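Long-range contacts in endo-pectate lyase (Erwinia chrysanthemi, PDB 3B90), which cleaves pectate by calcium-dependent elimination within the chain, and probably acts on highly methylated pectins as well: residues A[33-38]-A[52-57]; A[48-53]-A[70-75]. All coordinates share one frame; numbering follows the deposited sequence.

Contact 1 (A[33-38]-A[52-57]); sequences KPLIIL and GGADGI. Unlike the reference sequence in segment 52-57: Gly-53 (reference Arg). With ZN (zinc ion), chain D.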
# COMPACT_ATOMS: atom_id res chain seq x y z
N LYS A 33 -8.78 -5.80 12.76
CA LYS A 33 -9.58 -4.63 12.40
C LYS A 33 -8.68 -3.44 12.11
O LYS A 33 -7.54 -3.38 12.57
CB LYS A 33 -10.53 -4.28 13.55
CG LYS A 33 -11.55 -5.36 13.88
CD LYS A 33 -12.25 -5.14 15.23
CE LYS A 33 -13.07 -3.85 15.24
NZ LYS A 33 -13.83 -3.68 16.53
N PRO A 34 -9.15 -2.49 11.29
CA PRO A 34 -8.31 -1.33 11.01
C PRO A 34 -8.19 -0.47 12.27
O PRO A 34 -9.09 -0.48 13.12
CB PRO A 34 -9.07 -0.62 9.90
CG PRO A 34 -10.52 -0.98 10.18
CD PRO A 34 -10.40 -2.44 10.51
N LEU A 35 -7.06 0.22 12.42
CA LEU A 35 -6.81 1.10 13.56
C LEU A 35 -7.56 2.41 13.37
O LEU A 35 -8.12 2.97 14.31
CB LEU A 35 -5.32 1.41 13.71
CG LEU A 35 -4.42 0.54 14.58
CD1 LEU A 35 -5.22 -0.51 15.32
CD2 LEU A 35 -3.36 -0.10 13.72
N ILE A 36 -7.51 2.93 12.14
CA ILE A 36 -8.16 4.18 11.79
C ILE A 36 -8.92 4.00 10.48
O ILE A 36 -8.46 3.31 9.56
CB ILE A 36 -7.12 5.36 11.57
CG1 ILE A 36 -6.57 5.88 12.89
CG2 ILE A 36 -7.77 6.53 10.82
CD1 ILE A 36 -5.42 5.09 13.44
N ILE A 37 -10.08 4.63 10.41
CA ILE A 37 -10.90 4.58 9.21
C ILE A 37 -11.02 6.02 8.76
O ILE A 37 -11.32 6.91 9.57
CB ILE A 37 -12.30 4.02 9.48
CG1 ILE A 37 -12.19 2.64 10.13
CG2 ILE A 37 -13.08 3.93 8.17
CD1 ILE A 37 -13.53 2.02 10.51
N LEU A 38 -10.72 6.26 7.50
CA LEU A 38 -10.79 7.61 6.96
C LEU A 38 -11.91 7.76 5.95
O LEU A 38 -12.20 6.84 5.17
CB LEU A 38 -9.45 8.01 6.33
CG LEU A 38 -8.27 8.11 7.30
CD1 LEU A 38 -7.00 8.39 6.54
CD2 LEU A 38 -8.53 9.20 8.32
N GLY A 52 0.96 -4.31 17.17
CA GLY A 52 -0.43 -3.88 17.11
C GLY A 52 -0.86 -3.19 15.83
O GLY A 52 -1.75 -2.33 15.85
N GLY A 53 -0.29 -3.60 14.70
CA GLY A 53 -0.63 -2.99 13.43
C GLY A 53 -2.02 -3.33 12.92
O GLY A 53 -2.55 -2.62 12.06
N ALA A 54 -2.58 -4.43 13.44
CA ALA A 54 -3.91 -4.92 13.08
C ALA A 54 -4.13 -4.89 11.57
O ALA A 54 -3.37 -5.52 10.83
CB ALA A 54 -4.99 -4.12 13.81
N ASP A 55 -5.14 -4.15 11.11
CA ASP A 55 -5.40 -4.04 9.67
C ASP A 55 -5.08 -2.65 9.12
O ASP A 55 -5.71 -2.20 8.16
CB ASP A 55 -6.83 -4.43 9.32
CG ASP A 55 -7.01 -4.69 7.83
OD1 ASP A 55 -8.12 -4.41 7.31
OD2 ASP A 55 -6.06 -5.17 7.18
N GLY A 56 -4.12 -1.97 9.74
CA GLY A 56 -3.71 -0.65 9.27
C GLY A 56 -4.72 0.48 9.28
O GLY A 56 -5.50 0.64 10.21
N ILE A 57 -4.67 1.29 8.22
CA ILE A 57 -5.54 2.45 8.05
C ILE A 57 -6.35 2.31 6.76
O ILE A 57 -5.80 2.01 5.70
CB ILE A 57 -4.68 3.75 7.99
CG1 ILE A 57 -3.94 3.95 9.32
CG2 ILE A 57 -5.52 4.96 7.64
CD1 ILE A 57 -3.05 5.19 9.33
ZN ZN D . -5.95 -5.31 5.06
O HOH W 1 -6.99 -4.22 3.68
O HOH W 2 -7.23 -6.81 4.75
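Asp-55 CB lies over one face of the flat peptide group that joins Lys-33 to Pro-34, 3.6 Å from Pro-34 N. On that same face, Asp-55 N donates to Lys-33 O from 55° out of the carbonyl plane. Ala-54 CB comes instead to the oxygen edge of the group, near its plane; its approach to Lys-33 O is doubtfully short. With Asp-55 CG anti to the backbone N (chi1 -165°), OD2 reaches the zinc, at 2.1 Å. OD1 accepts a hydrogen bond from His-58, which helps fix the rotation of the group. Asp-77 and two waters are also zinc ligands.

Gly-53 to Gly-56 form a type II' turn, closed by Gly-56 N to Gly-53 O. At the end of the turn, Leu-35 N donates to Gly-56 O at 2.7 Å. Leu-35 CD2 crowds Gly-53 O, at 3.1 Å. Ile-36 and Ile-57 then pair in parallel, with side chains side by side and pointing the same way. Leu-38 CD1 crosses to Ile-57 CG2, 3.9 Å away. Such stacking of aliphatic residues from successive coils is characteristic of the right-handed parallel beta helix; here it leads out of a zinc-binding turn.

Contact 2 (A[48-53]-A[70-75]); sequences ISASGG and IWEDIC. Unlike the reference sequence in segment 48-53: Gly-53 (reference Arg). With CA (calcium ion), chain C.
Ile-48 and Trp-71 form a parallel bridge, and backbone bonds hold it on both flanks. Ile-48 N donates to Ile-70 O at 2.9 Å. Glu-72 N returns a bond to Ile-48 O at 3.1 Å, nearly straight at 164°.

The apolar part is a CH-pi contact. Ile-48 CD1 sits over a face of the Trp-71 indole, 3.8 Å from the centroid of the five-membered ring. The two side chains run alongside each other. Past the bridge, Ala-50 CB lies against the CB atoms of Glu-72 and Asp-73.

The remaining polar contacts are looser. The extended Glu-72 chain brings OE2 to Ala-50 N, a weak bond of 3.3 Å. Water 3 bridges the two backbones: it donates to Ser-49 O and accepts a weak bond from Asp-73 N.

A covalent tie lies further on. Cys-75 CB packs on Gly-53 C at 3.6 Å, and Cys-75 SG forms the disulfide with Cys-25.

Asp-73 OD1 binds calcium at 2.5 Å. CG anti to the backbone N (chi1 -166°) carries the carboxylate on from Ala-50 to the metal. Ile-74 O, Asn-95 and Tyr-100 O are further ligands. Ala-50 thus packs against the CB of a calcium ligand, and the calcium probably offsets the charge of Asp-73.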
# COMPACT_ATOMS: atom_id res chain seq x y z
N ILE A 48 2.44 3.59 14.83
CA ILE A 48 1.70 2.37 15.14
C ILE A 48 2.72 1.37 15.62
O ILE A 48 3.73 1.14 14.96
CB ILE A 48 0.98 1.86 13.89
CG1 ILE A 48 0.11 2.98 13.31
CG2 ILE A 48 0.13 0.65 14.25
CD1 ILE A 48 -0.42 2.72 11.93
N SER A 49 2.47 0.81 16.80
CA SER A 49 3.38 -0.15 17.42
C SER A 49 3.63 -1.43 16.61
O SER A 49 2.83 -1.82 15.75
CB SER A 49 2.92 -0.51 18.83
OG SER A 49 1.65 -1.13 18.80
N ALA A 50 4.75 -2.08 16.93
CA ALA A 50 5.17 -3.31 16.28
C ALA A 50 4.22 -4.50 16.45
O ALA A 50 4.01 -5.26 15.51
CB ALA A 50 6.57 -3.69 16.75
N SER A 51 3.66 -4.66 17.64
CA SER A 51 2.76 -5.77 17.90
C SER A 51 1.29 -5.39 17.87
O SER A 51 0.46 -6.09 18.45
CB SER A 51 3.10 -6.43 19.24
OG SER A 51 2.92 -5.53 20.32
N GLY A 52 0.96 -4.31 17.17
CA GLY A 52 -0.43 -3.88 17.11
C GLY A 52 -0.86 -3.19 15.83
O GLY A 52 -1.75 -2.33 15.85
N GLY A 53 -0.29 -3.60 14.70
CA GLY A 53 -0.63 -2.99 13.43
C GLY A 53 -2.02 -3.33 12.92
O GLY A 53 -2.55 -2.62 12.06
N ILE A 70 4.16 6.19 10.72
CA ILE A 70 5.18 5.17 10.86
C ILE A 70 4.57 3.85 11.33
O ILE A 70 3.83 3.81 12.32
CB ILE A 70 6.28 5.60 11.86
CG1 ILE A 70 7.03 6.83 11.33
CG2 ILE A 70 7.27 4.46 12.07
CD1 ILE A 70 8.19 7.27 12.21
N TRP A 71 4.86 2.79 10.58
CA TRP A 71 4.41 1.44 10.89
C TRP A 71 5.65 0.68 11.36
O TRP A 71 6.52 0.33 10.55
CB TRP A 71 3.85 0.74 9.64
CG TRP A 71 2.52 1.26 9.17
CD1 TRP A 71 1.29 0.73 9.43
CD2 TRP A 71 2.30 2.38 8.31
NE1 TRP A 71 0.31 1.45 8.78
CE2 TRP A 71 0.91 2.47 8.08
CE3 TRP A 71 3.15 3.32 7.69
CZ2 TRP A 71 0.34 3.46 7.26
CZ3 TRP A 71 2.58 4.30 6.88
CH2 TRP A 71 1.20 4.36 6.67
N GLU A 72 5.74 0.44 12.67
CA GLU A 72 6.88 -0.27 13.26
C GLU A 72 7.04 -1.72 12.80
O GLU A 72 8.13 -2.27 12.81
CB GLU A 72 6.82 -0.17 14.79
CG GLU A 72 7.36 1.16 15.30
CD GLU A 72 6.94 1.48 16.73
OE1 GLU A 72 6.84 2.69 17.04
OE2 GLU A 72 6.71 0.55 17.53
N ASP A 73 5.93 -2.34 12.41
CA ASP A 73 5.90 -3.71 11.91
C ASP A 73 4.51 -3.92 11.33
O ASP A 73 3.56 -4.21 12.06
CB ASP A 73 6.17 -4.74 13.02
CG ASP A 73 6.48 -6.14 12.48
OD1 ASP A 73 6.27 -6.39 11.27
OD2 ASP A 73 6.96 -6.99 13.26
N ILE A 74 4.39 -3.75 10.01
CA ILE A 74 3.11 -3.93 9.34
C ILE A 74 2.52 -5.29 9.73
O ILE A 74 3.22 -6.30 9.70
CB ILE A 74 3.25 -3.90 7.80
CG1 ILE A 74 3.76 -2.54 7.33
CG2 ILE A 74 1.91 -4.26 7.14
CD1 ILE A 74 3.92 -2.43 5.84
N CYS A 75 1.25 -5.30 10.13
CA CYS A 75 0.59 -6.54 10.49
C CYS A 75 -0.01 -7.20 9.25
O CYS A 75 0.63 -8.02 8.62
CB CYS A 75 -0.48 -6.31 11.57
SG CYS A 75 -1.41 -7.80 12.06
CA CA C . 4.91 -7.87 9.77
O HOH W 3 2.84 -1.36 13.05
O HOH W 4 3.31 -8.64 7.95
O HOH W 5 6.23 -9.62 9.44

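Overall arrangement
Contacts 1 and 2 share Gly-52 and Gly-53, and their centres are 10 Å apart. The segment 48-57 thus meets 33-38 on one side and 70-75 on the other, so three successive coils of the catalytic domain are joined. The two contacts also touch directly. Ala-54 O is 3.1 Å from Cys-75 CB, and Leu-35 CD2 is 3.6 Å from Ile-48 CG2. Each contact contributes to a different metal site. Contact 1 supplies Asp-55 to a zinc, and contact 2 supplies Asp-73 and Ile-74 to the calcium. The centres of these two ions lie about 12 Å apart. Calcium is the cofactor of the lyase.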